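Local coordinates for protein thiol-activated cytolysin (Desulfobulbus propionicus, PDB 6NAL) that probably oligomerises on target-cell membranes and forms large pores, being a member of the cholesterol-dependent cytolysin family, at residues D9-L14 / T216-L221; E37-D42 / T360-G365; I100-P105 / A123-I128. One frame throughout, in Å; residues are numbered along the deposited sequence.

Contact 1. Residues D9-L14 / T216-L221; sequences DKLASL and TTWEDL
Helix-helix packing brings Lys10 and Leu11, in the last turn of helix 2-12, against the indole of Trp218 at the start of helix 218-224. The aliphatic part of Lys10 lies over one face of the ring system, and the two side chains cross at about a right angle. Lys10 CB sits 3.6 Å above the plane of the Trp218 ring, over its centre. Further out, Lys10 CD rides above the five-membered ring in a CH-pi contact, 3.6 Å from the centroid. Its direction is 18° off the ring normal. The lysine chain is bent at chi2 (-117°), which keeps CD over the indole, while the ammonium end leads away from the tryptophan. Leu11 comes to the ring's edge instead, near its plane, with CD2 3.9 Å from Trp218 CZ3. Leu6 of helix 2-12 and Ile226 also touch the indole. Thr217, just before Trp218, holds the N-cap position, and its backbone N gives a 3.0 Å hydrogen bond to Asp220 OD2, tying the first turn together next to the aromatic residue. Across the two segments the contact is therefore made of dispersion and CH-pi attraction: an exposed lysine lends its methylenes as apolar surface to one indole face, while a buried leucine packs against its edge.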
ATOM      1  N   ASP A   9      49.625 -13.481  30.148  1.00 60.73           N
ATOM      2  CA  ASP A   9      50.279 -12.516  29.276  1.00 64.97           C
ATOM      3  C   ASP A   9      49.897 -12.752  27.824  1.00 55.52           C
ATOM      4  O   ASP A   9      49.540 -11.810  27.114  1.00 63.72           O
ATOM      5  CB  ASP A   9      51.789 -12.559  29.469  1.00 67.80           C
ATOM      6  CG  ASP A   9      52.184 -12.432  30.926  1.00 86.79           C
ATOM      7  OD1 ASP A   9      51.540 -11.652  31.682  1.00 87.63           O
ATOM      8  OD2 ASP A   9      53.135 -13.142  31.319  1.00 96.73           O
ATOM      9  N   LYS A  10      49.926 -14.005  27.367  1.00 55.09           N
ATOM     10  CA  LYS A  10      49.557 -14.269  25.978  1.00 48.68           C
ATOM     11  C   LYS A  10      48.080 -13.958  25.706  1.00 59.57           C
ATOM     12  O   LYS A  10      47.719 -13.562  24.582  1.00 52.27           O
ATOM     13  CB  LYS A  10      49.912 -15.715  25.621  1.00 49.32           C
ATOM     14  CG  LYS A  10      51.441 -15.915  25.369  1.00 55.93           C
ATOM     15  CD  LYS A  10      51.714 -16.347  23.936  1.00 55.51           C
ATOM     16  CE  LYS A  10      53.182 -16.110  23.563  1.00 63.03           C
ATOM     17  NZ  LYS A  10      53.320 -15.305  22.307  1.00 81.36           N
ATOM     18  N   LEU A  11      47.209 -14.154  26.698  1.00 55.91           N
ATOM     19  CA  LEU A  11      45.807 -13.786  26.538  1.00 58.87           C
ATOM     20  C   LEU A  11      45.633 -12.278  26.420  1.00 56.93           C
ATOM     21  O   LEU A  11      45.024 -11.792  25.458  1.00 56.71           O
ATOM     22  CB  LEU A  11      44.991 -14.299  27.715  1.00 57.20           C
ATOM     23  CG  LEU A  11      44.421 -15.703  27.584  1.00 61.42           C
ATOM     24  CD1 LEU A  11      43.598 -15.922  28.844  1.00 66.10           C
ATOM     25  CD2 LEU A  11      43.627 -15.899  26.324  1.00 62.99           C
ATOM     26  N   ALA A  12      46.147 -11.523  27.400  1.00 51.05           N
ATOM     27  CA  ALA A  12      46.054 -10.067  27.380  1.00 59.22           C
ATOM     28  C   ALA A  12      46.659  -9.470  26.112  1.00 61.96           C
ATOM     29  O   ALA A  12      46.179  -8.444  25.611  1.00 67.86           O
ATOM     30  CB  ALA A  12      46.743  -9.480  28.612  1.00 54.75           C
ATOM     31  N   SER A  13      47.679 -10.098  25.562  1.00 56.02           N
ATOM     32  CA  SER A  13      48.289  -9.583  24.350  1.00 65.76           C
ATOM     33  C   SER A  13      47.598 -10.095  23.092  1.00 65.08           C
ATOM     34  O   SER A  13      48.054  -9.803  21.982  1.00 70.65           O
ATOM     35  CB  SER A  13      49.787  -9.946  24.326  1.00 65.47           C
ATOM     36  OG  SER A  13      50.018 -11.109  23.547  1.00 64.08           O
ATOM     37  N   LEU A  14      46.526 -10.866  23.228  1.00 62.79           N
ATOM     38  CA  LEU A  14      45.827 -11.408  22.069  1.00 63.17           C
ATOM     39  C   LEU A  14      44.848 -10.352  21.551  1.00 67.69           C
ATOM     40  O   LEU A  14      43.791 -10.111  22.147  1.00 56.92           O
ATOM     41  CB  LEU A  14      45.127 -12.699  22.446  1.00 56.90           C
ATOM     42  CG  LEU A  14      44.672 -13.619  21.325  1.00 63.78           C
ATOM     43  CD1 LEU A  14      45.738 -14.515  20.762  1.00 57.37           C
ATOM     44  CD2 LEU A  14      43.507 -14.456  21.912  1.00 61.02           C
ATOM     45  N   THR A 216      48.175 -26.808  32.964  1.00 53.34           N
ATOM     46  CA  THR A 216      47.857 -26.398  31.591  1.00 47.59           C
ATOM     47  C   THR A 216      48.789 -25.274  31.153  1.00 42.31           C
ATOM     48  O   THR A 216      49.144 -24.397  31.935  1.00 50.37           O
ATOM     49  CB  THR A 216      46.389 -25.926  31.483  1.00 50.72           C
ATOM     50  OG1 THR A 216      45.492 -27.015  31.728  1.00 53.67           O
ATOM     51  CG2 THR A 216      46.081 -25.376  30.084  1.00 49.26           C
ATOM     52  N   THR A 217      49.180 -25.294  29.902  1.00 41.56           N
ATOM     53  CA  THR A 217      50.108 -24.295  29.389  1.00 54.26           C
ATOM     54  C   THR A 217      49.480 -23.601  28.192  1.00 48.27           C
ATOM     55  O   THR A 217      48.495 -24.076  27.620  1.00 41.42           O
ATOM     56  CB  THR A 217      51.444 -24.927  28.959  1.00 56.09           C
ATOM     57  OG1 THR A 217      51.181 -25.978  28.026  1.00 52.70           O
ATOM     58  CG2 THR A 217      52.204 -25.504  30.141  1.00 51.81           C
ATOM     59  N   TRP A 218      50.085 -22.475  27.811  1.00 50.79           N
ATOM     60  CA  TRP A 218      49.652 -21.775  26.616  1.00 44.11           C
ATOM     61  C   TRP A 218      49.672 -22.727  25.436  1.00 50.38           C
ATOM     62  O   TRP A 218      48.761 -22.723  24.599  1.00 53.73           O
ATOM     63  CB  TRP A 218      50.536 -20.550  26.325  1.00 45.07           C
ATOM     64  CG  TRP A 218      50.052 -19.858  25.070  1.00 48.53           C
ATOM     65  CD1 TRP A 218      50.669 -19.830  23.858  1.00 49.19           C
ATOM     66  CD2 TRP A 218      48.815 -19.162  24.903  1.00 46.22           C
ATOM     67  NE1 TRP A 218      49.906 -19.136  22.946  1.00 48.91           N
ATOM     68  CE2 TRP A 218      48.758 -18.723  23.563  1.00 53.22           C
ATOM     69  CE3 TRP A 218      47.754 -18.855  25.756  1.00 50.40           C
ATOM     70  CZ2 TRP A 218      47.682 -18.007  23.055  1.00 53.13           C
ATOM     71  CZ3 TRP A 218      46.680 -18.119  25.239  1.00 54.73           C
ATOM     72  CH2 TRP A 218      46.658 -17.715  23.904  1.00 49.61           C
ATOM     73  N   GLU A 219      50.691 -23.581  25.374  1.00 54.54           N
ATOM     74  CA  GLU A 219      50.844 -24.470  24.234  1.00 52.33           C
ATOM     75  C   GLU A 219      49.694 -25.463  24.119  1.00 46.75           C
ATOM     76  O   GLU A 219      49.321 -25.852  23.007  1.00 44.87           O
ATOM     77  CB  GLU A 219      52.183 -25.195  24.337  1.00 53.81           C
ATOM     78  CG  GLU A 219      52.621 -25.767  23.024  1.00 51.83           C
ATOM     79  CD  GLU A 219      53.089 -24.690  22.065  1.00 62.16           C
ATOM     80  OE1 GLU A 219      53.569 -23.620  22.540  1.00 63.11           O
ATOM     81  OE2 GLU A 219      52.969 -24.922  20.838  1.00 68.20           O
ATOM     82  N   ASP A 220      49.091 -25.861  25.234  1.00 51.73           N
ATOM     83  CA  ASP A 220      47.903 -26.702  25.135  1.00 51.04           C
ATOM     84  C   ASP A 220      46.731 -25.956  24.510  1.00 48.96           C
ATOM     85  O   ASP A 220      45.955 -26.552  23.762  1.00 42.14           O
ATOM     86  CB  ASP A 220      47.506 -27.221  26.506  1.00 51.93           C
ATOM     87  CG  ASP A 220      48.590 -28.036  27.125  1.00 58.62           C
ATOM     88  OD1 ASP A 220      49.146 -28.885  26.386  1.00 57.27           O
ATOM     89  OD2 ASP A 220      48.896 -27.794  28.315  1.00 48.27           O
ATOM     90  N   LEU A 221      46.558 -24.673  24.843  1.00 42.45           N
ATOM     91  CA  LEU A 221      45.477 -23.897  24.252  1.00 49.08           C
ATOM     92  C   LEU A 221      45.677 -23.749  22.745  1.00 47.88           C
ATOM     93  O   LEU A 221      44.747 -23.994  21.972  1.00 44.72           O
ATOM     94  CB  LEU A 221      45.390 -22.526  24.918  1.00 45.37           C
ATOM     95  CG  LEU A 221      44.574 -22.398  26.195  1.00 47.26           C
ATOM     96  CD1 LEU A 221      45.106 -23.160  27.349  1.00 43.08           C
ATOM     97  CD2 LEU A 221      44.553 -20.908  26.583  1.00 44.63           C
TER

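Contact 2. Residues E37-D42 / T360-G365; sequences EERFDD and TERYSG
Asp41 turns its carboxylate opposite its own backbone N (chi1 168°), while Arg362 folds at chi3 (64°), and together these torsions carry the two charged groups to within bonding distance of each other. Arg362 NH2 donates to Asp41 OD2 over 3.3 Å with an N-H...O angle of 148°, a long and moderately bent hydrogen bond that forms part of a salt bridge. The acceptor lies almost exactly in the guanidinium plane, at its edge, whereas the nitrogen meets OD2 on the anti side and tilted out of the carboxylate plane. Since the two flat groups stand nearly perpendicular, one oxygen and one nitrogen make the bond and the paired, side-by-side form of a carboxylate-guanidinium bridge is not adopted. Arg39, on the same strand as Asp41, comes near without bonding to Arg362: its NH2 is 4.4 Å from Arg362 NH1, a like-charge approach that the aspartate would be expected to offset in part. All of this happens at the surface. Strand 44-59 runs between the two segments, pairing antiparallel with both strand 37-41 and strand 349-372. Ile46 of this middle strand is touched by Arg39, Asp41 and Arg362, so the bridge spans one intervening strand, linking next-nearest neighbours across a face of the long sheet that leads toward the C-terminal beta sandwich.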
ATOM      1  N   GLU A  37       2.215  -8.720 -10.069  1.00 48.84           N
ATOM      2  CA  GLU A  37       1.548  -9.672 -10.942  1.00 53.97           C
ATOM      3  C   GLU A  37       0.093  -9.852 -10.527  1.00 49.63           C
ATOM      4  O   GLU A  37      -0.305  -9.583  -9.394  1.00 52.32           O
ATOM      5  CB  GLU A  37       2.236 -11.040 -10.972  1.00 59.57           C
ATOM      6  CG  GLU A  37       2.849 -11.447  -9.682  1.00 77.27           C
ATOM      7  CD  GLU A  37       3.787 -12.623  -9.832  1.00 86.94           C
ATOM      8  OE1 GLU A  37       3.801 -13.507  -8.932  1.00 92.78           O
ATOM      9  OE2 GLU A  37       4.490 -12.662 -10.860  1.00 92.83           O
ATOM     10  N   GLU A  38      -0.711 -10.309 -11.475  1.00 43.17           N
ATOM     11  CA  GLU A  38      -2.148 -10.254 -11.337  1.00 44.11           C
ATOM     12  C   GLU A  38      -2.759 -11.526 -11.889  1.00 37.25           C
ATOM     13  O   GLU A  38      -2.177 -12.218 -12.727  1.00 50.26           O
ATOM     14  CB  GLU A  38      -2.711  -9.019 -12.073  1.00 40.46           C
ATOM     15  CG  GLU A  38      -2.556  -9.060 -13.657  1.00 46.97           C
ATOM     16  CD  GLU A  38      -3.474  -8.009 -14.405  1.00 55.15           C
ATOM     17  OE1 GLU A  38      -3.750  -6.937 -13.843  1.00 38.45           O
ATOM     18  OE2 GLU A  38      -3.920  -8.249 -15.548  1.00 59.31           O
ATOM     19  N   ARG A  39      -3.957 -11.806 -11.413  1.00 43.03           N
ATOM     20  CA  ARG A  39      -4.805 -12.800 -12.033  1.00 50.14           C
ATOM     21  C   ARG A  39      -6.226 -12.591 -11.543  1.00 43.08           C
ATOM     22  O   ARG A  39      -6.490 -11.846 -10.591  1.00 43.09           O
ATOM     23  CB  ARG A  39      -4.333 -14.221 -11.709  1.00 46.06           C
ATOM     24  CG  ARG A  39      -4.486 -14.577 -10.268  1.00 50.97           C
ATOM     25  CD  ARG A  39      -3.725 -15.861  -9.904  1.00 52.89           C
ATOM     26  NE  ARG A  39      -3.761 -16.040  -8.454  1.00 58.29           N
ATOM     27  CZ  ARG A  39      -4.796 -16.572  -7.823  1.00 57.49           C
ATOM     28  NH1 ARG A  39      -5.834 -17.000  -8.537  1.00 48.52           N
ATOM     29  NH2 ARG A  39      -4.776 -16.691  -6.499  1.00 54.85           N
ATOM     30  N   PHE A  40      -7.123 -13.309 -12.187  1.00 47.28           N
ATOM     31  CA  PHE A  40      -8.523 -13.343 -11.825  1.00 52.06           C
ATOM     32  C   PHE A  40      -8.938 -14.710 -11.332  1.00 49.70           C
ATOM     33  O   PHE A  40      -8.568 -15.729 -11.920  1.00 60.40           O
ATOM     34  CB  PHE A  40      -9.395 -13.010 -13.021  1.00 53.77           C
ATOM     35  CG  PHE A  40      -9.342 -11.595 -13.409  1.00 41.93           C
ATOM     36  CD1 PHE A  40     -10.217 -10.692 -12.846  1.00 39.92           C
ATOM     37  CD2 PHE A  40      -8.408 -11.164 -14.330  1.00 39.73           C
ATOM     38  CE1 PHE A  40     -10.171  -9.353 -13.213  1.00 47.95           C
ATOM     39  CE2 PHE A  40      -8.344  -9.834 -14.690  1.00 45.39           C
ATOM     40  CZ  PHE A  40      -9.241  -8.924 -14.142  1.00 46.61           C
ATOM     41  N   ASP A  41      -9.762 -14.714 -10.298  1.00 48.73           N
ATOM     42  CA  ASP A  41     -10.477 -15.902  -9.830  1.00 59.02           C
ATOM     43  C   ASP A  41     -11.964 -15.569  -9.999  1.00 62.69           C
ATOM     44  O   ASP A  41     -12.624 -15.106  -9.064  1.00 60.85           O
ATOM     45  CB  ASP A  41     -10.114 -16.250  -8.391  1.00 68.72           C
ATOM     46  CG  ASP A  41     -11.054 -17.294  -7.787  1.00 84.61           C
ATOM     47  OD1 ASP A  41     -11.903 -17.836  -8.553  1.00 84.84           O
ATOM     48  OD2 ASP A  41     -10.929 -17.570  -6.559  1.00 84.64           O
ATOM     49  N   ASP A  42     -12.473 -15.783 -11.217  1.00 64.43           N
ATOM     50  CA  ASP A  42     -13.809 -15.348 -11.646  1.00 64.99           C
ATOM     51  C   ASP A  42     -13.899 -13.824 -11.596  1.00 58.79           C
ATOM     52  O   ASP A  42     -13.126 -13.144 -12.298  1.00 49.00           O
ATOM     53  CB  ASP A  42     -14.828 -16.127 -10.810  1.00 68.76           C
ATOM     54  CG  ASP A  42     -15.012 -17.568 -11.307  1.00 85.43           C
ATOM     55  OD1 ASP A  42     -15.169 -17.766 -12.544  1.00 84.16           O
ATOM     56  OD2 ASP A  42     -14.984 -18.500 -10.460  1.00 91.87           O
ATOM     57  N   THR A 360      -0.463 -10.046  -1.144  1.00 44.49           N
ATOM     58  CA  THR A 360      -1.573 -10.376  -2.009  1.00 46.42           C
ATOM     59  C   THR A 360      -2.776  -9.582  -1.515  1.00 50.09           C
ATOM     60  O   THR A 360      -3.021  -9.534  -0.307  1.00 48.12           O
ATOM     61  CB  THR A 360      -1.848 -11.870  -1.933  1.00 47.47           C
ATOM     62  OG1 THR A 360      -0.714 -12.619  -2.409  1.00 52.38           O
ATOM     63  CG2 THR A 360      -3.084 -12.186  -2.740  1.00 48.35           C
ATOM     64  N   GLU A 361      -3.467  -8.897  -2.434  1.00 52.38           N
ATOM     65  CA  GLU A 361      -4.750  -8.257  -2.168  1.00 46.80           C
ATOM     66  C   GLU A 361      -5.795  -8.843  -3.098  1.00 40.97           C
ATOM     67  O   GLU A 361      -5.533  -9.050  -4.286  1.00 48.90           O
ATOM     68  CB  GLU A 361      -4.720  -6.733  -2.380  1.00 55.25           C
ATOM     69  CG  GLU A 361      -3.902  -5.990  -1.332  1.00 73.64           C
ATOM     70  CD  GLU A 361      -4.738  -5.521  -0.135  1.00 89.52           C
ATOM     71  OE1 GLU A 361      -4.468  -5.976   1.017  1.00 92.78           O
ATOM     72  OE2 GLU A 361      -5.649  -4.683  -0.359  1.00 99.24           O
ATOM     73  N   ARG A 362      -6.962  -9.126  -2.553  1.00 46.81           N
ATOM     74  CA  ARG A 362      -8.094  -9.629  -3.309  1.00 47.21           C
ATOM     75  C   ARG A 362      -9.137  -8.520  -3.348  1.00 42.21           C
ATOM     76  O   ARG A 362      -9.491  -7.952  -2.310  1.00 45.37           O
ATOM     77  CB  ARG A 362      -8.650 -10.919  -2.688  1.00 44.14           C
ATOM     78  CG  ARG A 362      -7.622 -12.071  -2.534  1.00 57.49           C
ATOM     79  CD  ARG A 362      -8.197 -13.338  -1.847  1.00 51.94           C
ATOM     80  NE  ARG A 362      -9.265 -13.937  -2.651  1.00 49.14           N
ATOM     81  CZ  ARG A 362      -9.084 -14.922  -3.523  1.00 57.49           C
ATOM     82  NH1 ARG A 362      -7.871 -15.445  -3.689  1.00 58.45           N
ATOM     83  NH2 ARG A 362     -10.118 -15.390  -4.228  1.00 61.09           N
ATOM     84  N   TYR A 363      -9.574  -8.180  -4.548  1.00 41.26           N
ATOM     85  CA  TYR A 363     -10.568  -7.137  -4.783  1.00 39.17           C
ATOM     86  C   TYR A 363     -11.757  -7.825  -5.439  1.00 36.19           C
ATOM     87  O   TYR A 363     -11.632  -8.402  -6.530  1.00 37.07           O
ATOM     88  CB  TYR A 363     -10.013  -6.028  -5.666  1.00 41.19           C
ATOM     89  CG  TYR A 363      -8.769  -5.380  -5.161  1.00 48.41           C
ATOM     90  CD1 TYR A 363      -8.845  -4.260  -4.348  1.00 49.95           C
ATOM     91  CD2 TYR A 363      -7.509  -5.864  -5.525  1.00 40.03           C
ATOM     92  CE1 TYR A 363      -7.718  -3.625  -3.889  1.00 51.15           C
ATOM     93  CE2 TYR A 363      -6.351  -5.226  -5.065  1.00 44.99           C
ATOM     94  CZ  TYR A 363      -6.481  -4.100  -4.235  1.00 53.24           C
ATOM     95  OH  TYR A 363      -5.389  -3.429  -3.756  1.00 64.00           O
ATOM     96  N   SER A 364     -12.881  -7.864  -4.727  1.00 44.77           N
ATOM     97  CA  SER A 364     -14.046  -8.572  -5.242  1.00 46.57           C
ATOM     98  C   SER A 364     -14.722  -7.753  -6.347  1.00 41.23           C
ATOM     99  O   SER A 364     -14.660  -6.519  -6.371  1.00 39.23           O
ATOM    100  CB  SER A 364     -15.029  -8.893  -4.112  1.00 49.78           C
ATOM    101  OG  SER A 364     -15.523  -7.715  -3.507  1.00 61.58           O
ATOM    102  N   GLY A 365     -15.335  -8.464  -7.284  1.00 51.73           N
ATOM    103  CA  GLY A 365     -16.158  -7.848  -8.296  1.00 44.49           C
ATOM    104  C   GLY A 365     -17.422  -7.257  -7.676  1.00 47.14           C
ATOM    105  O   GLY A 365     -17.593  -7.154  -6.456  1.00 45.96           O
TER

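Contact 3. Residues I100-P105 / A123-I128; sequences ITVDLP and AGINDI
Val102 and Ile128 reach toward each other tip to tip, the methyl CG2 of the valine standing 3.6 Å from CD1 of the isoleucine. On the helix, Ile125 and Ile128 are spaced three residues apart and form two neighbouring bumps; Val102 CG2 faces the hollow between them, with the looser approach to Ile125 CG1 at 4.4 Å. The fit is reciprocal. Ile128 carries its branch methyl CG2 opposite its backbone N, and this sets CG2 against the notch between Val102 and Leu104, the latter just past the end of strand 98-103. The methyl lies 4.1 Å from Val102 CB and equally 4.1 Å from Leu104 CD1. Leu104 thus flanks the same methyl, next to Val102, its side chain running aslant to that of Ile128, and goes on to touch Leu129 and Trp132 along the same helix. All four touching residues are buried, and their aliphatic branches fit together without any polar bond between the segments. Ile110 and Phe112 on strand 110-114 also pack on Ile128, and Val200 on strand 187-202 packs on Ile125. Just past Leu104, Pro105 packs on Trp439 of the second subunit. Strands 98-103 and 110-114 are successive antiparallel neighbours, and helix 118-133 follows them and packs back on the same large sheet, a helix-on-antiparallel-sheet arrangement.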
ATOM      1  N   ILE A 100      29.592 -21.751  40.458  1.00 45.35           N
ATOM      2  CA  ILE A 100      28.405 -22.023  39.666  1.00 37.44           C
ATOM      3  C   ILE A 100      27.216 -21.634  40.528  1.00 49.56           C
ATOM      4  O   ILE A 100      27.153 -22.013  41.701  1.00 39.13           O
ATOM      5  CB  ILE A 100      28.333 -23.505  39.277  1.00 39.30           C
ATOM      6  CG1 ILE A 100      29.563 -23.908  38.454  1.00 50.80           C
ATOM      7  CG2 ILE A 100      27.040 -23.815  38.540  1.00 43.73           C
ATOM      8  CD1 ILE A 100      29.586 -23.332  37.076  1.00 46.22           C
ATOM      9  N   THR A 101      26.301 -20.851  39.975  1.00 45.76           N
ATOM     10  CA  THR A 101      25.164 -20.340  40.738  1.00 43.44           C
ATOM     11  C   THR A 101      23.875 -20.707  40.015  1.00 43.55           C
ATOM     12  O   THR A 101      23.739 -20.456  38.818  1.00 37.87           O
ATOM     13  CB  THR A 101      25.276 -18.818  40.908  1.00 54.61           C
ATOM     14  OG1 THR A 101      26.475 -18.519  41.641  1.00 50.08           O
ATOM     15  CG2 THR A 101      24.053 -18.236  41.590  1.00 54.15           C
ATOM     16  N   VAL A 102      22.974 -21.362  40.734  1.00 42.90           N
ATOM     17  CA  VAL A 102      21.659 -21.721  40.237  1.00 43.19           C
ATOM     18  C   VAL A 102      20.691 -20.659  40.708  1.00 46.90           C
ATOM     19  O   VAL A 102      20.576 -20.426  41.906  1.00 46.95           O
ATOM     20  CB  VAL A 102      21.201 -23.087  40.761  1.00 40.02           C
ATOM     21  CG1 VAL A 102      19.863 -23.416  40.212  1.00 48.38           C
ATOM     22  CG2 VAL A 102      22.231 -24.133  40.445  1.00 46.98           C
ATOM     23  N   ASP A 103      19.968 -20.060  39.786  1.00 44.72           N
ATOM     24  CA  ASP A 103      18.992 -19.040  40.126  1.00 57.63           C
ATOM     25  C   ASP A 103      17.607 -19.648  39.988  1.00 54.99           C
ATOM     26  O   ASP A 103      17.107 -19.797  38.865  1.00 58.15           O
ATOM     27  CB  ASP A 103      19.121 -17.821  39.231  1.00 59.95           C
ATOM     28  CG  ASP A 103      17.925 -16.886  39.379  1.00 77.18           C
ATOM     29  OD1 ASP A 103      17.476 -16.706  40.550  1.00 75.55           O
ATOM     30  OD2 ASP A 103      17.419 -16.369  38.335  1.00 81.52           O
ATOM     31  N   LEU A 104      16.994 -20.038  41.141  1.00 59.08           N
ATOM     32  CA  LEU A 104      15.617 -20.466  40.992  1.00 64.77           C
ATOM     33  C   LEU A 104      14.671 -19.409  41.528  1.00 60.87           C
ATOM     34  O   LEU A 104      14.926 -18.843  42.587  1.00 62.90           O
ATOM     35  CB  LEU A 104      15.278 -21.766  41.697  1.00 58.94           C
ATOM     36  CG  LEU A 104      16.232 -22.870  41.333  1.00 64.39           C
ATOM     37  CD1 LEU A 104      17.242 -22.934  42.471  1.00 59.72           C
ATOM     38  CD2 LEU A 104      15.519 -24.171  41.199  1.00 74.94           C
ATOM     39  N   PRO A 105      13.534 -19.225  40.865  1.00 66.00           N
ATOM     40  CA  PRO A 105      12.597 -18.145  41.224  1.00 65.86           C
ATOM     41  C   PRO A 105      11.940 -18.421  42.553  1.00 60.45           C
ATOM     42  O   PRO A 105      11.582 -19.560  42.869  1.00 68.35           O
ATOM     43  CB  PRO A 105      11.562 -18.155  40.087  1.00 73.06           C
ATOM     44  CG  PRO A 105      12.018 -19.282  39.115  1.00 76.49           C
ATOM     45  CD  PRO A 105      12.953 -20.178  39.923  1.00 68.04           C
ATOM     46  N   ALA A 123      25.728 -32.662  37.979  1.00 50.99           N
ATOM     47  CA  ALA A 123      25.430 -33.192  39.307  1.00 42.44           C
ATOM     48  C   ALA A 123      25.116 -32.073  40.293  1.00 44.24           C
ATOM     49  O   ALA A 123      24.144 -32.160  41.054  1.00 47.48           O
ATOM     50  CB  ALA A 123      26.613 -34.007  39.820  1.00 47.94           C
ATOM     51  N   GLY A 124      25.944 -31.017  40.308  1.00 40.59           N
ATOM     52  CA  GLY A 124      25.682 -29.889  41.191  1.00 34.76           C
ATOM     53  C   GLY A 124      24.334 -29.232  40.961  1.00 52.26           C
ATOM     54  O   GLY A 124      23.645 -28.849  41.924  1.00 44.33           O
ATOM     55  N   ILE A 125      23.951 -29.060  39.684  1.00 39.27           N
ATOM     56  CA  ILE A 125      22.659 -28.458  39.367  1.00 44.37           C
ATOM     57  C   ILE A 125      21.538 -29.348  39.867  1.00 45.70           C
ATOM     58  O   ILE A 125      20.580 -28.887  40.502  1.00 39.73           O
ATOM     59  CB  ILE A 125      22.540 -28.214  37.853  1.00 40.77           C
ATOM     60  CG1 ILE A 125      23.491 -27.103  37.443  1.00 37.27           C
ATOM     61  CG2 ILE A 125      21.114 -27.834  37.447  1.00 34.82           C
ATOM     62  CD1 ILE A 125      23.640 -26.894  35.911  1.00 39.46           C
ATOM     63  N   ASN A 126      21.656 -30.649  39.603  1.00 41.94           N
ATOM     64  CA  ASN A 126      20.595 -31.569  39.966  1.00 55.35           C
ATOM     65  C   ASN A 126      20.499 -31.769  41.468  1.00 55.02           C
ATOM     66  O   ASN A 126      19.428 -32.139  41.960  1.00 53.07           O
ATOM     67  CB  ASN A 126      20.803 -32.900  39.274  1.00 48.84           C
ATOM     68  CG  ASN A 126      20.326 -32.872  37.862  1.00 58.09           C
ATOM     69  OD1 ASN A 126      19.349 -32.178  37.508  1.00 53.87           O
ATOM     70  ND2 ASN A 126      20.995 -33.629  37.035  1.00 51.52           N
ATOM     71  N   ASP A 127      21.585 -31.525  42.200  1.00 57.44           N
ATOM     72  CA  ASP A 127      21.516 -31.563  43.652  1.00 60.53           C
ATOM     73  C   ASP A 127      20.708 -30.385  44.182  1.00 58.03           C
ATOM     74  O   ASP A 127      19.688 -30.571  44.851  1.00 61.43           O
ATOM     75  CB  ASP A 127      22.918 -31.576  44.236  1.00 61.01           C
ATOM     76  CG  ASP A 127      22.905 -31.736  45.738  1.00 84.12           C
ATOM     77  OD1 ASP A 127      23.753 -31.098  46.401  1.00 90.71           O
ATOM     78  OD2 ASP A 127      22.024 -32.472  46.252  1.00 94.61           O
ATOM     79  N   ILE A 128      21.129 -29.158  43.863  1.00 55.08           N
ATOM     80  CA  ILE A 128      20.362 -27.969  44.235  1.00 54.14           C
ATOM     81  C   ILE A 128      18.897 -28.099  43.816  1.00 58.46           C
ATOM     82  O   ILE A 128      17.988 -27.636  44.517  1.00 61.65           O
ATOM     83  CB  ILE A 128      21.012 -26.719  43.619  1.00 49.65           C
ATOM     84  CG1 ILE A 128      22.411 -26.593  44.204  1.00 52.81           C
ATOM     85  CG2 ILE A 128      20.159 -25.481  43.865  1.00 50.37           C
ATOM     86  CD1 ILE A 128      23.203 -25.485  43.614  1.00 53.84           C
TER

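The six segments come along the chain as 9-14, 37-42, 100-105, 123-128, 216-221 and 360-365, so contacts 1 and 2 interleave while contact 3 falls wholly within the span of each. Contacts 1 and 3 lie on the same side of the chain's centre, 31 Å apart between centres and about 17 Å between nearest atoms. Contact 2 is on the opposite side, 66 Å from contact 1 and 59 Å from contact 3 between centres. Contact 1 joins helices 2-12 and 218-224, contact 3 sets helix 118-133 on the large antiparallel sheet, and contact 2 lies across strands of a separate mixed sheet. This separation reflects an elongated molecule, consistent with a toxin of this family.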